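Side-chain contacts in plasma serine protease inhibitor (Homo sapiens, PDB 3DY0), which inactivates serine proteases of blood plasma and other body fluids in a heparin-dependent way, by binding irreversibly to the serine at their active site: residues Ala41-Gly46 with Ile306-Met311; Val103-Thr108 with Ala159-Val164; Thr175-Lys180 with Leu265-Phe270; Pro198-Glu203 with Val317-Ser322. All blocks are in the same frame, centred on the assembly; numbering follows the deposited sequence.

Contact 1 (Ala41-Gly46 with Ile306-Met311); sequences AMLSLG and IQVSEM
L43 meets V308 and M311 in a small, wholly apolar contact that packs the C-terminal part of helix 33-45 against the start of strand 307-319, in the buried interior between the helices and the large central sheet of the serpin. The leucine sets off toward the strand, and its two methyls divide the work. CD1 lies 4.0 Å from CG2 of V308, while CD2 reaches the terminal methyl CE of M311 at 4.1 Å. With CG opposite the main-chain nitrogen (chi1 -179°), the fork of L43 opens over the gap between the two strand residues. V308 and M311 are three positions apart, yet both face the helix, because S309 takes a nearly helical backbone conformation that upsets the usual in-and-out order of a strand. Shape suits each place: the short valine meets one branch directly, whereas the long methionine, bent at its last torsion (chi3 -74°), turns its methyl back toward L43. On the helix itself S44 faces another way, its OG giving a 2.7 Å hydrogen bond to O of A41, one turn back. F334 of strand 323-335 also touches L43, V308 packs on V290 and F291, and A41 rests on helices 65-81 and 107-117, so the helix is wedged between sheet and helices.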
loop_
_atom_site.group_PDB
_atom_site.type_symbol
_atom_site.label_atom_id
_atom_site.label_comp_id
_atom_site.label_asym_id
_atom_site.label_seq_id
_atom_site.Cartn_x
_atom_site.Cartn_y
_atom_site.Cartn_z
ATOM N N ALA A 41 -9.028 -7.149 6.113
ATOM C CA ALA A 41 -9.060 -8.171 7.151
ATOM C C ALA A 41 -9.904 -7.682 8.334
ATOM O O ALA A 41 -10.705 -8.432 8.889
ATOM C CB ALA A 41 -7.644 -8.492 7.612
ATOM N N MET A 42 -9.722 -6.424 8.726
ATOM C CA MET A 42 -10.505 -5.871 9.827
ATOM C C MET A 42 -11.976 -5.821 9.432
ATOM O O MET A 42 -12.861 -6.129 10.234
ATOM C CB MET A 42 -10.010 -4.463 10.180
ATOM C CG MET A 42 -8.627 -4.457 10.817
ATOM S SD MET A 42 -8.128 -2.838 11.438
ATOM C CE MET A 42 -8.095 -1.882 9.892
ATOM N N LEU A 43 -12.234 -5.435 8.190
ATOM C CA LEU A 43 -13.601 -5.352 7.695
ATOM C C LEU A 43 -14.278 -6.723 7.770
ATOM O O LEU A 43 -15.461 -6.817 8.102
ATOM C CB LEU A 43 -13.607 -4.833 6.252
ATOM C CG LEU A 43 -14.961 -4.663 5.557
ATOM C CD1 LEU A 43 -15.854 -3.726 6.370
ATOM C CD2 LEU A 43 -14.741 -4.104 4.158
ATOM N N SER A 44 -13.528 -7.786 7.485
ATOM C CA SER A 44 -14.095 -9.133 7.524
ATOM C C SER A 44 -14.536 -9.545 8.928
ATOM O O SER A 44 -15.392 -10.417 9.078
ATOM C CB SER A 44 -13.102 -10.168 6.968
ATOM O OG SER A 44 -12.088 -10.507 7.904
ATOM N N LEU A 45 -13.970 -8.915 9.953
ATOM C CA LEU A 45 -14.330 -9.254 11.328
ATOM C C LEU A 45 -15.818 -9.076 11.590
ATOM O O LEU A 45 -16.413 -9.821 12.374
ATOM C CB LEU A 45 -13.544 -8.397 12.319
ATOM C CG LEU A 45 -12.053 -8.708 12.476
ATOM C CD1 LEU A 45 -11.421 -7.664 13.393
ATOM C CD2 LEU A 45 -11.868 -10.116 13.047
ATOM N N GLY A 46 -16.416 -8.088 10.936
ATOM C CA GLY A 46 -17.831 -7.838 11.138
ATOM C C GLY A 46 -18.688 -8.152 9.930
ATOM O O GLY A 46 -19.826 -7.691 9.839
ATOM N N ILE A 306 -26.631 -1.018 6.954
ATOM C CA ILE A 306 -25.250 -0.584 7.142
ATOM C C ILE A 306 -24.419 -1.160 6.000
ATOM O O ILE A 306 -24.500 -2.352 5.696
ATOM C CB ILE A 306 -24.664 -1.060 8.494
ATOM C CG1 ILE A 306 -23.234 -0.525 8.649
ATOM C CG2 ILE A 306 -24.685 -2.581 8.576
ATOM C CD1 ILE A 306 -22.582 -0.859 9.979
ATOM N N GLN A 307 -23.626 -0.306 5.366
ATOM C CA GLN A 307 -22.787 -0.728 4.252
ATOM C C GLN A 307 -21.600 0.210 4.148
ATOM O O GLN A 307 -21.566 1.251 4.795
ATOM C CB GLN A 307 -23.589 -0.687 2.950
ATOM C CG GLN A 307 -24.216 0.672 2.670
ATOM C CD GLN A 307 -25.294 0.618 1.602
ATOM O OE1 GLN A 307 -25.008 0.454 0.414
ATOM N NE2 GLN A 307 -26.547 0.748 2.024
ATOM N N VAL A 308 -20.621 -0.168 3.337
ATOM C CA VAL A 308 -19.449 0.666 3.146
ATOM C C VAL A 308 -19.704 1.538 1.925
ATOM O O VAL A 308 -19.876 1.029 0.819
ATOM C CB VAL A 308 -18.189 -0.194 2.918
ATOM C CG1 VAL A 308 -16.997 0.695 2.585
ATOM C CG2 VAL A 308 -17.900 -1.020 4.169
ATOM N N SER A 309 -19.752 2.849 2.138
ATOM C CA SER A 309 -19.985 3.790 1.047
ATOM C C SER A 309 -18.740 3.909 0.186
ATOM O O SER A 309 -18.823 3.985 -1.040
ATOM C CB SER A 309 -20.375 5.165 1.600
ATOM O OG SER A 309 -19.443 5.627 2.560
ATOM N N GLU A 310 -17.580 3.932 0.830
ATOM C CA GLU A 310 -16.337 4.020 0.085
ATOM C C GLU A 310 -15.135 3.613 0.924
ATOM O O GLU A 310 -15.204 3.552 2.152
ATOM C CB GLU A 310 -16.152 5.439 -0.470
ATOM C CG GLU A 310 -15.984 6.540 0.566
ATOM C CD GLU A 310 -16.134 7.930 -0.043
ATOM O OE1 GLU A 310 -17.283 8.355 -0.291
ATOM O OE2 GLU A 310 -15.105 8.594 -0.286
ATOM N N MET A 311 -14.045 3.290 0.239
ATOM C CA MET A 311 -12.804 2.919 0.900
ATOM C C MET A 311 -11.743 3.727 0.179
ATOM O O MET A 311 -11.289 3.351 -0.903
ATOM C CB MET A 311 -12.517 1.427 0.741
ATOM C CG MET A 311 -11.313 0.972 1.556
ATOM S SD MET A 311 -10.887 -0.762 1.338
ATOM C CE MET A 311 -12.188 -1.539 2.277
#

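Contact 2 (Val103-Thr108 with Ala159-Val164); sequences VDLQDT and AVVIMV
V103 lays one methyl against each of two consecutive valines, V160 and V161, at the start of strand 159-172, and L105 adds a second touch to V161. The rotation of V103 explains the division. CG1 stands opposite the main-chain nitrogen (chi1 -174°) and reaches CG2 of V161 at 3.8 Å, while CG2, beside that nitrogen, points to V160. This second branch comes to 3.2 Å from CB of V160, tighter than two carbons normally allow, so its exact placing is doubtful. It approaches near the branch point, with both V160 methyls 4.0 Å or more from it. Across both pairs the side chains run at about a right angle. In L105 a chi2 of -177° runs CD1 straight on, and the other branch, CD2, is the one that meets CG2 of V161 at 4.2 Å. That valine methyl therefore receives V103 and L105 on neighbouring parts of its surface. Short, branched valines suit a place where a loop comes close to the first residues of the strand without any hydrogen bond between them, and the longer leucine reaches across from the loop. Past L105 the loop turns into helix 107-117, with Q106 as the N-cap residue, and a backbone bond between Q106 and I300 ties it down. Two neighbouring valines can face the same loop because the strand is irregular here: V160 and V161 both pair with F334 of strand 323-335, the arrangement of a classic beta bulge, at one end of the large central sheet of a cleaved serpin.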
loop_
_atom_site.group_PDB
_atom_site.type_symbol
_atom_site.label_atom_id
_atom_site.label_comp_id
_atom_site.label_asym_id
_atom_site.label_seq_id
_atom_site.Cartn_x
_atom_site.Cartn_y
_atom_site.Cartn_z
ATOM N N VAL A 103 -24.324 5.437 16.773
ATOM C CA VAL A 103 -23.999 4.089 16.334
ATOM C C VAL A 103 -23.740 3.140 17.493
ATOM O O VAL A 103 -23.058 3.487 18.459
ATOM C CB VAL A 103 -22.754 4.089 15.421
ATOM C CG1 VAL A 103 -22.516 2.698 14.860
ATOM C CG2 VAL A 103 -22.939 5.091 14.302
ATOM N N ASP A 104 -24.288 1.936 17.382
ATOM C CA ASP A 104 -24.135 0.910 18.402
ATOM C C ASP A 104 -23.373 -0.275 17.811
ATOM O O ASP A 104 -23.958 -1.122 17.136
ATOM C CB ASP A 104 -25.519 0.460 18.885
ATOM C CG ASP A 104 -25.450 -0.518 20.038
ATOM O OD1 ASP A 104 -26.524 -0.963 20.499
ATOM O OD2 ASP A 104 -24.329 -0.839 20.486
ATOM N N LEU A 105 -22.067 -0.329 18.058
ATOM C CA LEU A 105 -21.245 -1.415 17.535
ATOM C C LEU A 105 -21.347 -2.683 18.366
ATOM O O LEU A 105 -21.527 -2.625 19.582
ATOM C CB LEU A 105 -19.779 -0.980 17.460
ATOM C CG LEU A 105 -19.469 0.222 16.564
ATOM C CD1 LEU A 105 -17.968 0.463 16.543
ATOM C CD2 LEU A 105 -19.986 -0.037 15.161
ATOM N N GLN A 106 -21.235 -3.831 17.701
ATOM C CA GLN A 106 -21.294 -5.121 18.381
ATOM C C GLN A 106 -20.103 -5.244 19.328
ATOM O O GLN A 106 -18.973 -4.906 18.960
ATOM C CB GLN A 106 -21.250 -6.265 17.364
ATOM C CG GLN A 106 -22.496 -6.410 16.506
ATOM C CD GLN A 106 -23.677 -6.973 17.276
ATOM O OE1 GLN A 106 -24.206 -6.334 18.184
ATOM N NE2 GLN A 106 -24.091 -8.182 16.918
ATOM N N ASP A 107 -20.360 -5.730 20.539
ATOM C CA ASP A 107 -19.307 -5.901 21.541
ATOM C C ASP A 107 -18.141 -6.707 20.976
ATOM O O ASP A 107 -16.974 -6.347 21.145
ATOM C CB ASP A 107 -19.832 -6.651 22.775
ATOM C CG ASP A 107 -20.915 -5.894 23.526
ATOM O OD1 ASP A 107 -21.199 -4.724 23.193
ATOM O OD2 ASP A 107 -21.481 -6.488 24.473
ATOM N N THR A 108 -18.474 -7.807 20.307
ATOM C CA THR A 108 -17.476 -8.702 19.737
ATOM C C THR A 108 -16.564 -8.065 18.696
ATOM O O THR A 108 -15.379 -8.389 18.631
ATOM C CB THR A 108 -18.149 -9.940 19.121
ATOM O OG1 THR A 108 -19.152 -9.522 18.186
ATOM C CG2 THR A 108 -18.795 -10.786 20.207
ATOM N N ALA A 159 -22.238 9.527 7.152
ATOM C CA ALA A 159 -21.254 8.620 7.731
ATOM C C ALA A 159 -21.537 8.373 9.210
ATOM O O ALA A 159 -21.917 9.289 9.946
ATOM C CB ALA A 159 -19.850 9.193 7.550
ATOM N N VAL A 160 -21.350 7.131 9.643
ATOM C CA VAL A 160 -21.588 6.766 11.032
ATOM C C VAL A 160 -20.336 6.173 11.669
ATOM O O VAL A 160 -20.148 6.247 12.884
ATOM C CB VAL A 160 -22.747 5.753 11.147
ATOM C CG1 VAL A 160 -24.026 6.376 10.613
ATOM C CG2 VAL A 160 -22.417 4.482 10.382
ATOM N N VAL A 161 -19.481 5.585 10.838
ATOM C CA VAL A 161 -18.242 4.983 11.306
ATOM C C VAL A 161 -17.189 5.075 10.214
ATOM O O VAL A 161 -17.495 4.907 9.037
ATOM C CB VAL A 161 -18.405 3.470 11.626
ATOM C CG1 VAL A 161 -17.076 2.895 12.115
ATOM C CG2 VAL A 161 -19.501 3.255 12.666
ATOM N N ILE A 162 -15.957 5.362 10.607
ATOM C CA ILE A 162 -14.855 5.385 9.654
ATOM C C ILE A 162 -13.722 4.614 10.302
ATOM O O ILE A 162 -13.275 4.941 11.405
ATOM C CB ILE A 162 -14.380 6.816 9.304
ATOM C CG1 ILE A 162 -15.495 7.558 8.558
ATOM C CG2 ILE A 162 -13.122 6.738 8.421
ATOM C CD1 ILE A 162 -15.097 8.935 8.037
ATOM N N MET A 163 -13.282 3.562 9.618
ATOM C CA MET A 163 -12.198 2.721 10.106
ATOM C C MET A 163 -10.945 3.155 9.375
ATOM O O MET A 163 -10.933 3.228 8.147
ATOM C CB MET A 163 -12.509 1.255 9.813
ATOM C CG MET A 163 -11.426 0.292 10.253
ATOM S SD MET A 163 -11.997 -1.405 10.084
ATOM C CE MET A 163 -12.129 -1.527 8.298
ATOM N N VAL A 164 -9.899 3.446 10.136
ATOM C CA VAL A 164 -8.651 3.919 9.555
ATOM C C VAL A 164 -7.446 3.034 9.806
ATOM O O VAL A 164 -7.266 2.496 10.898
ATOM C CB VAL A 164 -8.303 5.327 10.106
ATOM C CG1 VAL A 164 -6.926 5.774 9.604
ATOM C CG2 VAL A 164 -9.382 6.322 9.709
#

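Contact 3 (Thr175-Lys180 with Leu265-Phe270)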
loop_
_atom_site.group_PDB
_atom_site.type_symbol
_atom_site.label_atom_id
_atom_site.label_comp_id
_atom_site.label_asym_id
_atom_site.label_seq_id
_atom_site.Cartn_x
_atom_site.Cartn_y
_atom_site.Cartn_z
ATOM N N THR A 175 23.686 2.540 1.924
ATOM C CA THR A 175 24.745 3.328 1.304
ATOM C C THR A 175 24.051 4.437 0.518
ATOM O O THR A 175 23.324 4.167 -0.437
ATOM C CB THR A 175 25.588 2.484 0.336
ATOM O OG1 THR A 175 26.238 1.434 1.063
ATOM C CG2 THR A 175 26.633 3.355 -0.357
ATOM N N SER A 176 24.270 5.682 0.925
ATOM C CA SER A 176 23.641 6.813 0.256
ATOM C C SER A 176 24.238 7.101 -1.115
ATOM O O SER A 176 25.333 6.642 -1.444
ATOM C CB SER A 176 23.767 8.071 1.117
ATOM O OG SER A 176 25.105 8.537 1.126
ATOM N N PHE A 177 23.496 7.862 -1.914
ATOM C CA PHE A 177 23.944 8.268 -3.236
ATOM C C PHE A 177 24.673 9.573 -2.914
ATOM O O PHE A 177 24.265 10.295 -2.001
ATOM C CB PHE A 177 22.744 8.568 -4.144
ATOM C CG PHE A 177 22.059 7.343 -4.693
ATOM C CD1 PHE A 177 22.495 6.755 -5.878
ATOM C CD2 PHE A 177 20.966 6.785 -4.034
ATOM C CE1 PHE A 177 21.849 5.635 -6.400
ATOM C CE2 PHE A 177 20.313 5.664 -4.548
ATOM C CZ PHE A 177 20.757 5.088 -5.734
ATOM N N ASN A 178 25.751 9.878 -3.628
ATOM C CA ASN A 178 26.465 11.122 -3.365
ATOM C C ASN A 178 25.771 12.247 -4.125
ATOM O O ASN A 178 25.551 12.142 -5.329
ATOM C CB ASN A 178 27.926 11.015 -3.809
ATOM C CG ASN A 178 28.740 12.236 -3.424
ATOM O OD1 ASN A 178 28.422 13.358 -3.818
ATOM N ND2 ASN A 178 29.795 12.023 -2.645
ATOM N N HIS A 179 25.420 13.316 -3.416
ATOM C CA HIS A 179 24.739 14.454 -4.029
ATOM C C HIS A 179 25.489 15.007 -5.236
ATOM O O HIS A 179 24.875 15.510 -6.180
ATOM C CB HIS A 179 24.531 15.564 -2.994
ATOM C CG HIS A 179 23.409 15.295 -2.041
ATOM N ND1 HIS A 179 22.088 15.282 -2.433
ATOM C CD2 HIS A 179 23.411 15.012 -0.716
ATOM C CE1 HIS A 179 21.324 15.003 -1.392
ATOM N NE2 HIS A 179 22.102 14.834 -0.339
ATOM N N LYS A 180 26.814 14.910 -5.203
ATOM C CA LYS A 180 27.642 15.400 -6.297
ATOM C C LYS A 180 27.501 14.498 -7.519
ATOM O O LYS A 180 27.975 14.829 -8.605
ATOM C CB LYS A 180 29.112 15.456 -5.864
ATOM N N LEU A 265 24.947 2.374 -11.184
ATOM C CA LEU A 265 23.506 2.597 -11.141
ATOM C C LEU A 265 23.064 4.047 -11.221
ATOM O O LEU A 265 23.563 4.896 -10.488
ATOM C CB LEU A 265 22.925 1.982 -9.862
ATOM C CG LEU A 265 21.415 2.137 -9.654
ATOM C CD1 LEU A 265 20.669 1.318 -10.704
ATOM C CD2 LEU A 265 21.039 1.679 -8.251
ATOM N N TYR A 266 22.106 4.302 -12.109
ATOM C CA TYR A 266 21.532 5.628 -12.293
ATOM C C TYR A 266 20.048 5.483 -11.976
ATOM O O TYR A 266 19.334 4.739 -12.639
ATOM C CB TYR A 266 21.752 6.100 -13.730
ATOM C CG TYR A 266 23.186 6.509 -13.995
ATOM C CD1 TYR A 266 23.601 7.829 -13.813
ATOM C CD2 TYR A 266 24.138 5.568 -14.380
ATOM C CE1 TYR A 266 24.932 8.202 -14.007
ATOM C CE2 TYR A 266 25.469 5.928 -14.575
ATOM C CZ TYR A 266 25.859 7.245 -14.387
ATOM O OH TYR A 266 27.180 7.604 -14.573
ATOM N N LEU A 267 19.606 6.187 -10.941
ATOM C CA LEU A 267 18.222 6.118 -10.490
ATOM C C LEU A 267 17.697 7.522 -10.253
ATOM O O LEU A 267 18.333 8.325 -9.576
ATOM C CB LEU A 267 18.147 5.330 -9.181
ATOM C CG LEU A 267 16.773 5.121 -8.546
ATOM C CD1 LEU A 267 16.001 4.085 -9.337
ATOM C CD2 LEU A 267 16.948 4.649 -7.101
ATOM N N PRO A 268 16.515 7.829 -10.786
ATOM C CA PRO A 268 15.996 9.177 -10.571
ATOM C C PRO A 268 15.584 9.485 -9.141
ATOM O O PRO A 268 15.195 8.590 -8.378
ATOM C CB PRO A 268 14.768 9.231 -11.482
ATOM C CG PRO A 268 15.039 8.200 -12.529
ATOM C CD PRO A 268 15.683 7.089 -11.749
ATOM N N LYS A 269 15.700 10.756 -8.774
ATOM C CA LYS A 269 15.252 11.211 -7.468
ATOM C C LYS A 269 13.805 11.519 -7.824
ATOM O O LYS A 269 13.546 12.209 -8.813
ATOM C CB LYS A 269 15.966 12.498 -7.053
ATOM C CG LYS A 269 15.511 13.033 -5.701
ATOM C CD LYS A 269 15.927 14.480 -5.494
ATOM C CE LYS A 269 17.428 14.661 -5.605
ATOM N NZ LYS A 269 17.803 16.087 -5.410
ATOM N N PHE A 270 12.857 11.007 -7.051
ATOM C CA PHE A 270 11.465 11.238 -7.371
ATOM C C PHE A 270 10.498 11.174 -6.215
ATOM O O PHE A 270 10.809 10.669 -5.137
ATOM C CB PHE A 270 11.022 10.219 -8.434
ATOM C CG PHE A 270 10.991 8.791 -7.933
ATOM C CD1 PHE A 270 9.883 8.300 -7.248
ATOM C CD2 PHE A 270 12.086 7.952 -8.117
ATOM C CE1 PHE A 270 9.862 6.990 -6.750
ATOM C CE2 PHE A 270 12.077 6.644 -7.624
ATOM C CZ PHE A 270 10.961 6.163 -6.938
#
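The apolar part of this contact is carried by F177, whose ring projects from the loop 175-180 onto strand 259-277 and meets two leucines with one atom, CZ. CD2 of L265 approaches at the ring edge, close to its plane, 4.2 Å from CZ. CD2 of L267 lies 4.1 Å from the same CZ but comes obliquely, its side chain running at about a right angle to the phenylalanine. The leucines are two positions apart on a regular strand and so present their methyls on one face. A long, flat aromatic is well suited to span the separation of the backbones, F177 CA and L267 CA being 9.5 Å apart. F177 also meets W173 edge-to-face.

Y266, between the leucines, points away from F177. There L265 and Y266 pair in parallel fashion with a strand of the bound peptide, which is probably the C-terminal fragment that stays attached after a serpin's reactive loop is cut, so the sheet continues across the chain break.

Among the polar interactions, N178 folds the loop locally: its OD1 accepts N-H of K180 at 2.6 Å, in the plane of the amide, to make an Asx turn that suits asparagine well. H179 and K269 are neighbours without being partners, ND1 and NZ standing 5.3 Å apart. NZ of K269 has a long, weak ion pair with the carboxylate of E321, and the backbones of F177 and E321 are hydrogen-bonded.

Contact 4 (Pro198-Glu203 with Val317-Ser322)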
loop_
_atom_site.group_PDB
_atom_site.type_symbol
_atom_site.label_atom_id
_atom_site.label_comp_id
_atom_site.label_asym_id
_atom_site.label_seq_id
_atom_site.Cartn_x
_atom_site.Cartn_y
_atom_site.Cartn_z
ATOM N N PRO A 198 16.110 14.657 -12.058
ATOM C CA PRO A 198 17.418 14.652 -11.398
ATOM C C PRO A 198 17.779 13.170 -11.334
ATOM O O PRO A 198 17.036 12.387 -10.749
ATOM C CB PRO A 198 17.123 15.216 -10.006
ATOM C CG PRO A 198 15.771 15.884 -10.145
ATOM C CD PRO A 198 15.045 14.985 -11.098
ATOM N N MET A 199 18.889 12.781 -11.949
ATOM C CA MET A 199 19.292 11.377 -11.954
ATOM C C MET A 199 20.430 11.135 -10.975
ATOM O O MET A 199 21.527 11.673 -11.141
ATOM C CB MET A 199 19.725 10.967 -13.367
ATOM C CG MET A 199 20.005 9.481 -13.557
ATOM S SD MET A 199 18.507 8.458 -13.544
ATOM C CE MET A 199 17.786 8.887 -15.129
ATOM N N MET A 200 20.163 10.331 -9.950
ATOM C CA MET A 200 21.171 10.008 -8.945
ATOM C C MET A 200 22.033 8.893 -9.502
ATOM O O MET A 200 21.622 8.188 -10.423
ATOM C CB MET A 200 20.513 9.518 -7.653
ATOM C CG MET A 200 19.383 10.392 -7.155
ATOM S SD MET A 200 18.759 9.820 -5.568
ATOM C CE MET A 200 18.025 8.226 -6.023
ATOM N N SER A 201 23.225 8.728 -8.946
ATOM C CA SER A 201 24.101 7.670 -9.423
ATOM C C SER A 201 25.105 7.215 -8.387
ATOM O O SER A 201 25.574 8.003 -7.565
ATOM C CB SER A 201 24.858 8.123 -10.671
ATOM O OG SER A 201 25.818 9.112 -10.348
ATOM N N ARG A 202 25.430 5.928 -8.427
ATOM C CA ARG A 202 26.392 5.352 -7.497
ATOM C C ARG A 202 26.887 4.013 -8.027
ATOM O O ARG A 202 26.088 3.132 -8.341
ATOM C CB ARG A 202 25.752 5.161 -6.119
ATOM C CG ARG A 202 26.708 4.621 -5.065
ATOM C CD ARG A 202 26.310 3.232 -4.601
ATOM N NE ARG A 202 25.114 3.236 -3.761
ATOM C CZ ARG A 202 24.549 2.140 -3.262
ATOM N NH1 ARG A 202 25.067 0.949 -3.521
ATOM N NH2 ARG A 202 23.470 2.233 -2.501
ATOM N N GLU A 203 28.205 3.871 -8.143
ATOM C CA GLU A 203 28.789 2.629 -8.624
ATOM C C GLU A 203 29.019 1.826 -7.352
ATOM O O GLU A 203 29.646 2.312 -6.407
ATOM C CB GLU A 203 30.114 2.885 -9.341
ATOM C CG GLU A 203 30.661 1.646 -10.034
ATOM C CD GLU A 203 31.977 1.898 -10.737
ATOM O OE1 GLU A 203 32.019 2.775 -11.626
ATOM O OE2 GLU A 203 32.966 1.218 -10.399
ATOM N N VAL A 317 5.315 8.607 -1.720
ATOM C CA VAL A 317 6.689 8.152 -1.555
ATOM C C VAL A 317 7.658 9.218 -2.040
ATOM O O VAL A 317 7.381 9.928 -3.007
ATOM C CB VAL A 317 6.966 6.831 -2.326
ATOM C CG1 VAL A 317 6.837 7.044 -3.823
ATOM C CG2 VAL A 317 8.364 6.313 -1.968
ATOM N N GLU A 318 8.779 9.335 -1.337
ATOM C CA GLU A 318 9.837 10.276 -1.682
ATOM C C GLU A 318 11.121 9.463 -1.701
ATOM O O GLU A 318 11.455 8.805 -0.717
ATOM C CB GLU A 318 9.969 11.373 -0.622
ATOM C CG GLU A 318 8.705 12.168 -0.373
ATOM C CD GLU A 318 8.811 13.059 0.849
ATOM O OE1 GLU A 318 7.822 13.753 1.165
ATOM O OE2 GLU A 318 9.881 13.067 1.497
ATOM N N VAL A 319 11.828 9.500 -2.824
ATOM C CA VAL A 319 13.090 8.783 -2.959
ATOM C C VAL A 319 14.162 9.799 -3.310
ATOM O O VAL A 319 14.023 10.537 -4.285
ATOM C CB VAL A 319 13.030 7.734 -4.094
ATOM C CG1 VAL A 319 14.439 7.242 -4.433
ATOM C CG2 VAL A 319 12.143 6.570 -3.671
ATOM N N ASP A 320 15.218 9.857 -2.506
ATOM C CA ASP A 320 16.308 10.776 -2.796
ATOM C C ASP A 320 17.662 10.163 -2.465
ATOM O O ASP A 320 17.764 8.960 -2.231
ATOM C CB ASP A 320 16.119 12.120 -2.076
ATOM C CG ASP A 320 16.002 11.987 -0.570
ATOM O OD1 ASP A 320 16.451 10.968 -0.002
ATOM O OD2 ASP A 320 15.468 12.935 0.053
ATOM N N GLU A 321 18.704 10.984 -2.455
ATOM C CA GLU A 321 20.040 10.474 -2.195
ATOM C C GLU A 321 20.253 9.850 -0.822
ATOM O O GLU A 321 21.056 8.931 -0.678
ATOM C CB GLU A 321 21.077 11.585 -2.419
ATOM C CG GLU A 321 21.171 12.072 -3.857
ATOM C CD GLU A 321 20.226 13.222 -4.168
ATOM O OE1 GLU A 321 19.282 13.462 -3.386
ATOM O OE2 GLU A 321 20.431 13.885 -5.209
ATOM N N SER A 322 19.530 10.335 0.182
ATOM C CA SER A 322 19.686 9.821 1.539
ATOM C C SER A 322 18.865 8.574 1.852
ATOM O O SER A 322 19.290 7.736 2.645
ATOM C CB SER A 322 19.345 10.911 2.559
ATOM O OG SER A 322 17.958 11.191 2.557
#
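M200 pushes its thioether against the turn that follows strand 307-319. Its sulfur sits over the flat face of the D320-E321 peptide, with SD 3.3 Å from C of D320 and equally far from N of E321. The same SD lies 3.7 Å from CG of E321, whose chain, bent at its second torsion (chi2 90°), crosses it at a slant. CE goes the other way, meeting CG1 of V319 at 4.0 Å with the side chains nearly perpendicular. An unbranched, polarisable methionine is well fitted to lie on a peptide group and still reach a valine.

In the next shell, F177 packs on M200. OE2 of E321 is hydrogen-bonded to the hydroxyl of T182. O of D320 receives the indole N-H of W173. OD1 of D320 takes OG of S322 at 3.0 Å, and the backbone N of G323, while OD2 forms a salt bridge with R325.

This gathering of a tryptophan, acidic residues and a lysine (W173, D320, E321 and K269) at one end of the central sheet is characteristic of the serpin breach, where the inserting reactive loop first enters and continues here as strand 323-335.

In the fold
The contacts fall into two groups on opposite sides of the chain's centre, joined by one mixed sheet. Contacts 1 and 2, with centres 10 Å apart, touch directly, CB of M42 lying 3.6 Å from SD of M163. Contacts 3 and 4 are almost one site, with centres 3 Å apart, and are linked through the sheet, O of L267 lying 2.7 Å from N of M200, probably hydrogen-bonded. Strand 307-319 spans the two groups: contact 1 uses its start and contact 4 its end, with centres 39 Å apart and nearest atoms about 17 Å. Strand 323-335, the inserted reactive loop, runs between these ends. N213, K249 and K253, which line the glycan sites of this structure, belong to none of the four contacts.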